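Local structure of FMN Adenylyltransferase (Candida glabrata, 3FWK) at residues T117-T120 / L121-I125; E126-S129 / L130-L134; C217-R221 / Y222-S226; E276-V279 / K280-L284. The protein catalyses transfer of the adenylyl group of ATP to FMN, the last step of FAD synthesis, with release of pyrophosphate. All blocks are in the same frame, centred on the assembly; numbering follows the deposited sequence. Where two conformers were deposited one is given.

Contact 1 (T117-T120 / L121-I125); sequences TFKT and LENFI
Lys119 O accepts the N-H of Asn123 at 2.9 Å in a nearly straight bond (168° at the hydrogen). One residue earlier Phe118, at the N-cap position, gives its carbonyl to the next turn: Glu122 N reaches Phe118 O at 3.0 Å, and Phe124 N likewise bonds to Thr120 O. The carboxylate of Glu122 folds back over the residue that precedes the cap. With CG beside the backbone N and a second bend at chi2 (-76°), its OE2 comes within 3.3 Å of Thr117 CB and 3.5 Å of Thr117 CG2, the two side chains crossing at about a right angle. This is contact with the carbon side of the threonine, whose OG1 bonds to His114 O. Leu121 CD2 touches the same methyl, Thr117 CG2, at 4.1 Å, while the CB atoms of Phe118 and Leu121 also meet. On the outer side the aliphatic end of Lys119 passes Asn123, CE lying 3.9 Å from OD1. Thr120 OG1 is held by Ala274 N and Asp277 OD2, beyond the helix. The three backbone bonds form the first turn of helix 119-131, the connecting helix of a beta-alpha-beta crossover between parallel strands 107-111 and 134-138 in the Rossmann-like fold.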
# COMPACT_ATOMS: atom_id res chain seq x y z
N THR A 117 0.62 -9.56 -13.67
CA THR A 117 -0.08 -8.73 -12.65
C THR A 117 -1.60 -8.87 -12.83
O THR A 117 -2.09 -8.92 -13.95
CB THR A 117 0.32 -7.26 -12.84
OG1 THR A 117 1.75 -7.15 -12.80
CG2 THR A 117 -0.27 -6.35 -11.79
N PHE A 118 -2.35 -8.88 -11.74
CA PHE A 118 -3.80 -8.85 -11.82
C PHE A 118 -4.27 -7.60 -12.56
O PHE A 118 -3.83 -6.47 -12.27
CB PHE A 118 -4.43 -8.79 -10.41
CG PHE A 118 -4.53 -10.13 -9.73
CD1 PHE A 118 -5.64 -10.94 -9.94
CD2 PHE A 118 -3.49 -10.57 -8.90
CE1 PHE A 118 -5.74 -12.18 -9.33
CE2 PHE A 118 -3.60 -11.83 -8.27
CZ PHE A 118 -4.70 -12.63 -8.52
N LYS A 119 -5.25 -7.77 -13.45
CA LYS A 119 -5.85 -6.63 -14.15
C LYS A 119 -6.42 -5.61 -13.15
O LYS A 119 -6.31 -4.40 -13.35
CB LYS A 119 -6.96 -7.11 -15.07
CG LYS A 119 -7.57 -6.00 -15.90
CD LYS A 119 -6.55 -5.34 -16.84
CE LYS A 119 -7.20 -4.57 -17.98
NZ LYS A 119 -6.19 -4.44 -19.12
N THR A 120 -7.07 -6.08 -12.08
CA THR A 120 -7.69 -5.15 -11.14
C THR A 120 -6.61 -4.29 -10.49
O THR A 120 -6.83 -3.11 -10.19
CB THR A 120 -8.46 -5.91 -10.05
OG1 THR A 120 -9.53 -6.63 -10.63
CG2 THR A 120 -9.06 -4.93 -9.05
N LEU A 121 -5.43 -4.88 -10.21
CA LEU A 121 -4.34 -4.12 -9.66
C LEU A 121 -3.80 -3.08 -10.66
O LEU A 121 -3.55 -1.94 -10.28
CB LEU A 121 -3.24 -5.06 -9.18
CG LEU A 121 -2.16 -4.46 -8.33
CD1 LEU A 121 -2.69 -3.69 -7.11
CD2 LEU A 121 -1.27 -5.59 -7.85
N GLU A 122 -3.62 -3.46 -11.95
CA GLU A 122 -3.26 -2.46 -12.97
C GLU A 122 -4.25 -1.32 -12.97
O GLU A 122 -3.87 -0.13 -13.01
CB GLU A 122 -3.20 -3.11 -14.36
CG GLU A 122 -2.18 -4.23 -14.53
CD GLU A 122 -0.76 -3.77 -14.67
OE1 GLU A 122 -0.46 -2.57 -14.63
OE2 GLU A 122 0.08 -4.69 -14.89
N ASN A 123 -5.56 -1.65 -12.97
CA ASN A 123 -6.60 -0.63 -12.98
C ASN A 123 -6.43 0.28 -11.76
O ASN A 123 -6.55 1.50 -11.86
CB ASN A 123 -7.98 -1.25 -12.93
CG ASN A 123 -8.40 -1.95 -14.20
OD1 ASN A 123 -7.80 -1.77 -15.27
ND2 ASN A 123 -9.46 -2.75 -14.10
N PHE A 124 -6.19 -0.33 -10.60
CA PHE A 124 -6.13 0.43 -9.36
C PHE A 124 -4.92 1.37 -9.33
O PHE A 124 -5.01 2.50 -8.83
CB PHE A 124 -6.08 -0.54 -8.20
CG PHE A 124 -6.08 0.18 -6.87
CD1 PHE A 124 -7.22 0.86 -6.46
CD2 PHE A 124 -4.94 0.23 -6.08
CE1 PHE A 124 -7.25 1.55 -5.24
CE2 PHE A 124 -4.95 0.96 -4.87
CZ PHE A 124 -6.12 1.61 -4.47
N ILE A 125 -3.79 0.92 -9.87
CA ILE A 125 -2.60 1.80 -9.95
C ILE A 125 -2.91 3.01 -10.82
O ILE A 125 -2.56 4.14 -10.48
CB ILE A 125 -1.39 1.01 -10.45
CG1 ILE A 125 -0.98 -0.03 -9.38
CG2 ILE A 125 -0.26 1.96 -10.82
CD1 ILE A 125 -0.02 -1.10 -9.91

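Contact 2 (E126-S129 / L130-L134); sequences EETS and LRYSL
A Schellman motif ends helix 119-131 here, with Ser133 as its C-prime residue at positive phi (55°). Its defining bond runs from Leu134 N to Ser129 O at 2.9 Å, in the carbonyl plane and on a lone pair. The inner bond, Ser133 N to Leu130 O, is weak at 3.4 Å. Ser129 O takes a second donor, a water 3.1 Å away that also donates to Leu134 O and so bridges the two ends of the turn. Before the turn the regular helical bonds continue, the last being Tyr132 N to Thr128 O at 3.0 Å. Tyr132 and Thr128 lie side by side and point the same way: ring atom CE2 is 3.8 Å from Thr128 CB, and CD2 is 3.3 Å from Thr128 O. In the conformer given, Arg131 CG lies 4.0 Å above one face of that ring, offset toward its rim, and the extended arginine carries its guanidinium on to Glu214, the carboxylate that also receives Tyr132 OH. Thr128 OG1, set between N and C at chi1 54°, turns back to Phe124 O. Past the reversal, Leu134 lays CB, CG and CD1 along Ser129 CA, where strand 134-138 begins beside the last helical turn. This Schellman motif, with serine at C-prime, returns the chain from the helix of the Rossmann-like beta-alpha-beta unit to its next parallel strand.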
# COMPACT_ATOMS: atom_id res chain seq x y z
N GLU A 126 -3.59 2.79 -11.94
CA GLU A 126 -3.95 3.93 -12.82
C GLU A 126 -4.94 4.88 -12.11
O GLU A 126 -4.78 6.11 -12.16
CB GLU A 126 -4.55 3.35 -14.10
CG GLU A 126 -3.46 2.64 -14.89
CD GLU A 126 -3.97 1.60 -15.89
OE1 GLU A 126 -5.19 1.56 -16.18
OE2 GLU A 126 -3.15 0.77 -16.36
N GLU A 127 -5.93 4.30 -11.44
CA GLU A 127 -6.96 5.10 -10.75
C GLU A 127 -6.34 5.91 -9.65
O GLU A 127 -6.67 7.10 -9.46
CB GLU A 127 -8.02 4.16 -10.19
CG GLU A 127 -8.86 3.52 -11.29
CD GLU A 127 -9.39 2.12 -11.00
OE1 GLU A 127 -9.35 1.65 -9.81
OE2 GLU A 127 -9.87 1.45 -11.97
N THR A 128 -5.43 5.32 -8.89
CA THR A 128 -4.81 6.07 -7.83
C THR A 128 -3.79 7.08 -8.31
O THR A 128 -3.64 8.13 -7.67
CB THR A 128 -4.29 5.16 -6.76
OG1 THR A 128 -3.45 4.21 -7.33
CG2 THR A 128 -5.41 4.37 -6.07
N SER A 129 -3.13 6.81 -9.42
CA SER A 129 -2.27 7.83 -9.99
C SER A 129 -3.07 9.09 -10.34
O SER A 129 -2.58 10.21 -10.16
CB SER A 129 -1.55 7.25 -11.23
OG SER A 129 -0.64 6.23 -10.86
N LEU A 130 -4.27 8.90 -10.88
CA LEU A 130 -5.11 10.05 -11.14
C LEU A 130 -5.62 10.66 -9.85
O LEU A 130 -5.62 11.89 -9.72
CB LEU A 130 -6.27 9.62 -12.00
CG LEU A 130 -5.95 9.34 -13.45
CD1 LEU A 130 -7.20 8.83 -14.15
CD2 LEU A 130 -5.43 10.65 -14.14
N ARG A 131 -6.04 9.84 -8.89
CA ARG A 131 -6.63 10.39 -7.67
C ARG A 131 -5.69 11.27 -6.90
O ARG A 131 -6.08 12.33 -6.40
CB ARG A 131 -7.07 9.26 -6.77
CG ARG A 131 -7.74 9.80 -5.48
CD ARG A 131 -8.45 8.72 -4.73
NE ARG A 131 -9.04 9.18 -3.46
CZ ARG A 131 -9.94 10.20 -3.27
NH1 ARG A 131 -10.46 10.95 -4.26
NH2 ARG A 131 -10.31 10.53 -2.05
N TYR A 132 -4.43 10.84 -6.80
CA TYR A 132 -3.46 11.52 -5.93
C TYR A 132 -2.51 12.39 -6.72
O TYR A 132 -1.52 12.85 -6.18
CB TYR A 132 -2.65 10.50 -5.10
CG TYR A 132 -3.49 9.56 -4.21
CD1 TYR A 132 -4.36 10.07 -3.26
CD2 TYR A 132 -3.43 8.16 -4.41
CE1 TYR A 132 -5.11 9.19 -2.42
CE2 TYR A 132 -4.19 7.29 -3.62
CZ TYR A 132 -5.04 7.82 -2.63
OH TYR A 132 -5.82 6.98 -1.88
N SER A 133 -2.78 12.58 -8.03
CA SER A 133 -1.91 13.39 -8.88
C SER A 133 -0.47 12.92 -8.85
O SER A 133 0.46 13.72 -8.76
CB SER A 133 -2.04 14.89 -8.57
OG SER A 133 -3.33 15.34 -8.97
N LEU A 134 -0.28 11.61 -9.02
CA LEU A 134 1.07 11.05 -9.17
C LEU A 134 1.60 11.27 -10.60
O LEU A 134 0.83 11.39 -11.54
CB LEU A 134 1.04 9.54 -8.83
CG LEU A 134 0.39 9.16 -7.49
CD1 LEU A 134 0.51 7.66 -7.28
CD2 LEU A 134 1.00 9.99 -6.34
O HOH W 1 -1.95 12.33 -12.38

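Contact 3 (C217-R221 / Y222-S226); sequences CELYR and YGFTS
Leu219 and Phe224 both set CG beside the backbone N (chi1 -68° and -69°), and this brings their side chains together across a compact turn in the loop that follows helix 202-212 of the Rossmann-like domain. Leu219 CB touches Phe224 CD2 at 3.9 Å, and the two side chains cross at a slant. Leu219 O comes to the edge of the phenyl ring, in its plane, 3.3 Å from the same CD2. This carbonyl also accepts Tyr222 N at 3.0 Å, but from well above its plane. Gly223 N bonds to Tyr220 O at 3.1 Å in a similar way, so both backbone bonds span three residues, as in a tight 3-10-like turn. Gly223 then takes a positive phi of 109°, a conformation open chiefly to glycine, and the chain reverses into Phe224. The edge of the Tyr222 ring meets Glu218 O, its CD2 3.3 Å away in the ring plane. Leu219, Tyr222 and Phe224 extend this packing to helix 275-282, while Tyr220 OH bonds to Lys69 N. Phe224 O, buried and without a conventional hydrogen-bond partner in the model, meets the CA-H of Tyr220 (CA 3.5 Å away), and the edge of the Tyr220 ring, in its plane, puts CD1 3.3 Å from that oxygen.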
# COMPACT_ATOMS: atom_id res chain seq x y z
N CYS A 217 -7.56 -1.44 -3.49
CA CYS A 217 -7.71 -2.47 -4.52
C CYS A 217 -8.80 -3.45 -4.13
O CYS A 217 -8.69 -4.11 -3.08
CB CYS A 217 -6.41 -3.19 -4.73
SG CYS A 217 -6.53 -4.45 -6.06
N GLU A 218 -9.86 -3.57 -4.94
CA GLU A 218 -11.02 -4.28 -4.46
C GLU A 218 -10.86 -5.79 -4.46
O GLU A 218 -11.72 -6.50 -3.94
CB GLU A 218 -12.32 -3.79 -5.15
CG GLU A 218 -12.88 -2.49 -4.54
CD GLU A 218 -13.41 -2.70 -3.12
OE1 GLU A 218 -12.86 -2.11 -2.20
OE2 GLU A 218 -14.36 -3.50 -2.93
N LEU A 219 -9.73 -6.32 -4.95
CA LEU A 219 -9.46 -7.74 -4.73
C LEU A 219 -9.49 -8.14 -3.25
O LEU A 219 -9.90 -9.25 -2.92
CB LEU A 219 -8.12 -8.15 -5.36
CG LEU A 219 -8.13 -8.10 -6.90
CD1 LEU A 219 -6.71 -8.34 -7.42
CD2 LEU A 219 -9.15 -9.10 -7.51
N TYR A 220 -9.04 -7.26 -2.35
CA TYR A 220 -9.04 -7.63 -0.92
C TYR A 220 -10.45 -7.93 -0.44
O TYR A 220 -10.65 -8.82 0.40
CB TYR A 220 -8.41 -6.51 -0.08
CG TYR A 220 -6.97 -6.24 -0.44
CD1 TYR A 220 -6.01 -7.26 -0.38
CD2 TYR A 220 -6.58 -4.96 -0.86
CE1 TYR A 220 -4.67 -6.98 -0.73
CE2 TYR A 220 -5.24 -4.68 -1.18
CZ TYR A 220 -4.33 -5.68 -1.12
OH TYR A 220 -3.04 -5.37 -1.48
N ARG A 221 -11.45 -7.24 -0.99
CA ARG A 221 -12.84 -7.47 -0.61
C ARG A 221 -13.29 -8.91 -0.88
O ARG A 221 -14.22 -9.38 -0.25
CB ARG A 221 -13.73 -6.44 -1.35
CG ARG A 221 -15.23 -6.61 -1.14
CD ARG A 221 -15.64 -6.25 0.33
NE ARG A 221 -17.09 -6.48 0.50
CZ ARG A 221 -17.63 -7.67 0.75
NH1 ARG A 221 -16.87 -8.75 0.95
NH2 ARG A 221 -18.95 -7.78 0.83
N TYR A 222 -12.67 -9.55 -1.86
CA TYR A 222 -13.05 -10.88 -2.30
C TYR A 222 -12.26 -11.99 -1.62
O TYR A 222 -12.41 -13.17 -1.97
CB TYR A 222 -12.96 -10.98 -3.83
CG TYR A 222 -14.08 -10.19 -4.52
CD1 TYR A 222 -15.19 -10.85 -5.01
CD2 TYR A 222 -14.00 -8.82 -4.68
CE1 TYR A 222 -16.25 -10.16 -5.62
CE2 TYR A 222 -15.05 -8.11 -5.27
CZ TYR A 222 -16.16 -8.78 -5.74
OH TYR A 222 -17.20 -8.10 -6.32
N GLY A 223 -11.43 -11.65 -0.63
CA GLY A 223 -10.75 -12.69 0.17
C GLY A 223 -9.27 -12.80 -0.07
O GLY A 223 -8.60 -13.61 0.58
N PHE A 224 -8.72 -12.01 -0.99
CA PHE A 224 -7.27 -11.98 -1.15
C PHE A 224 -6.66 -11.24 0.02
O PHE A 224 -7.19 -10.21 0.47
CB PHE A 224 -6.90 -11.27 -2.46
CG PHE A 224 -7.28 -12.06 -3.66
CD1 PHE A 224 -6.40 -13.00 -4.18
CD2 PHE A 224 -8.51 -11.91 -4.30
CE1 PHE A 224 -6.74 -13.72 -5.32
CE2 PHE A 224 -8.87 -12.66 -5.39
CZ PHE A 224 -7.98 -13.55 -5.92
N THR A 225 -5.51 -11.75 0.50
CA THR A 225 -4.74 -11.05 1.51
C THR A 225 -3.38 -10.61 1.02
O THR A 225 -2.72 -9.81 1.68
CB THR A 225 -4.57 -11.93 2.77
OG1 THR A 225 -3.95 -13.17 2.41
CG2 THR A 225 -5.91 -12.21 3.41
N SER A 226 -2.94 -11.13 -0.11
CA SER A 226 -1.67 -10.75 -0.68
C SER A 226 -1.69 -10.95 -2.16
O SER A 226 -1.91 -12.09 -2.61
CB SER A 226 -0.53 -11.68 -0.15
OG SER A 226 0.73 -11.39 -0.72

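Contact 4 (E276-V279 / K280-L284); sequences EDLV and KIENL
Charge pairing joins Asp277 to Lys280 one turn on: Lys280 NZ forms a salt bridge with OD1 of Asp277 at 3.0 Å, although as a hydrogen bond it is weak. The two side chains lie side by side, and the lysine bends at chi3 (-73°), which brings its ammonium to the outer end of OD1, with CG passing 3.5 Å from Glu276 O. The other oxygen, OD2, is taken by Thr120 OG1 of helix 119-131, so each oxygen has a partner, which would probably favour the charged form. Backbone bonds form a regular ladder, the shortest from Glu282 N to Leu278 O at 2.8 Å; Lys280, Ile281 and Asn283 bond in the same way to Glu276, Asp277 and Val279. Packing supplies the rest. Leu278 and Glu282 cross obliquely, OE2 resting 3.4 Å from both CG and CD2 of the leucine. Val279 and Asn283 run alongside each other, CG1 to ND2 at 4.0 Å. Ile281 lays CG1 3.3 Å from Asp277 O, on the side of the helix that faces Ile273. One side of this short surface helix, with Asp277 and Ile281, is buried, and another, with Val279, Glu282 and Asn283, is exposed: a helix with an i to i+3 salt bridge, packed on the body of an alpha/beta protein.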
# COMPACT_ATOMS: atom_id res chain seq x y z
N GLU A 276 -12.53 -9.88 -15.71
CA GLU A 276 -11.78 -11.13 -15.83
C GLU A 276 -11.44 -11.68 -14.45
O GLU A 276 -11.39 -12.91 -14.25
CB GLU A 276 -10.52 -10.95 -16.69
CG GLU A 276 -9.48 -9.99 -16.10
CD GLU A 276 -8.30 -9.68 -17.03
OE1 GLU A 276 -7.21 -10.26 -16.83
OE2 GLU A 276 -8.47 -8.79 -17.91
N ASP A 277 -11.25 -10.78 -13.47
CA ASP A 277 -10.95 -11.23 -12.11
C ASP A 277 -12.21 -11.74 -11.40
O ASP A 277 -12.17 -12.73 -10.68
CB ASP A 277 -10.27 -10.11 -11.31
CG ASP A 277 -8.85 -9.85 -11.80
OD1 ASP A 277 -8.23 -10.78 -12.35
OD2 ASP A 277 -8.33 -8.71 -11.64
N LEU A 278 -13.37 -11.12 -11.67
CA LEU A 278 -14.60 -11.65 -11.12
C LEU A 278 -14.89 -13.05 -11.66
O LEU A 278 -15.30 -13.93 -10.90
CB LEU A 278 -15.78 -10.70 -11.40
CG LEU A 278 -17.12 -11.18 -10.83
CD1 LEU A 278 -17.09 -11.22 -9.26
CD2 LEU A 278 -18.27 -10.32 -11.30
N VAL A 279 -14.64 -13.29 -12.95
CA VAL A 279 -14.85 -14.62 -13.51
C VAL A 279 -13.96 -15.64 -12.78
O VAL A 279 -14.39 -16.71 -12.41
CB VAL A 279 -14.57 -14.60 -15.04
CG1 VAL A 279 -14.58 -16.03 -15.58
CG2 VAL A 279 -15.63 -13.78 -15.77
N LYS A 280 -12.70 -15.30 -12.56
CA LYS A 280 -11.82 -16.24 -11.87
C LYS A 280 -12.28 -16.52 -10.45
O LYS A 280 -12.19 -17.65 -9.96
CB LYS A 280 -10.41 -15.67 -11.85
CG LYS A 280 -9.71 -15.76 -13.22
CD LYS A 280 -8.24 -15.31 -13.16
CE LYS A 280 -8.13 -13.82 -13.01
NZ LYS A 280 -6.72 -13.37 -12.81
N ILE A 281 -12.80 -15.50 -9.76
CA ILE A 281 -13.26 -15.69 -8.40
C ILE A 281 -14.56 -16.50 -8.37
O ILE A 281 -14.69 -17.43 -7.56
CB ILE A 281 -13.42 -14.33 -7.72
CG1 ILE A 281 -12.03 -13.69 -7.54
CG2 ILE A 281 -14.16 -14.47 -6.40
CD1 ILE A 281 -12.08 -12.16 -7.36
N GLU A 282 -15.48 -16.23 -9.30
CA GLU A 282 -16.75 -16.95 -9.35
C GLU A 282 -16.51 -18.43 -9.71
O GLU A 282 -17.22 -19.31 -9.22
CB GLU A 282 -17.69 -16.30 -10.36
CG GLU A 282 -18.29 -14.98 -9.97
CD GLU A 282 -18.88 -14.31 -11.21
OE1 GLU A 282 -18.50 -14.64 -12.35
OE2 GLU A 282 -19.69 -13.40 -11.06
N ASN A 283 -15.50 -18.71 -10.53
CA ASN A 283 -15.23 -20.08 -10.94
C ASN A 283 -14.81 -20.96 -9.76
O ASN A 283 -14.83 -22.19 -9.87
CB ASN A 283 -14.14 -20.14 -12.02
CG ASN A 283 -14.63 -19.82 -13.40
OD1 ASN A 283 -15.82 -19.65 -13.63
ND2 ASN A 283 -13.67 -19.70 -14.34
N LEU A 284 -14.39 -20.36 -8.63
CA LEU A 284 -13.99 -21.15 -7.46
C LEU A 284 -15.17 -21.82 -6.78
O LEU A 284 -14.98 -22.81 -6.06
CB LEU A 284 -13.28 -20.27 -6.45
CG LEU A 284 -11.98 -19.62 -6.92
CD1 LEU A 284 -11.49 -18.60 -5.86
CD2 LEU A 284 -10.90 -20.67 -7.17

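How the contacts relate
Contacts 1 and 2 follow each other directly on helix 119-131: the first covers its start after strand 107-111, the second its end before strand 134-138, with centres about 13 Å apart. Contact 3 closes a small turn some eighty residues later, and contact 4 lies on helix 275-282. All four are local and in series; none nests or crosses. In space contacts 1, 3 and 4 meet, with Phe118, Thr120, Leu219 and Asp277 at the junction, and Ile281 packs on Tyr222 and Phe224. The late helix and the loop are thus joined to the start of the crossover helix, whereas contact 2 touches neither contact 3 nor contact 4.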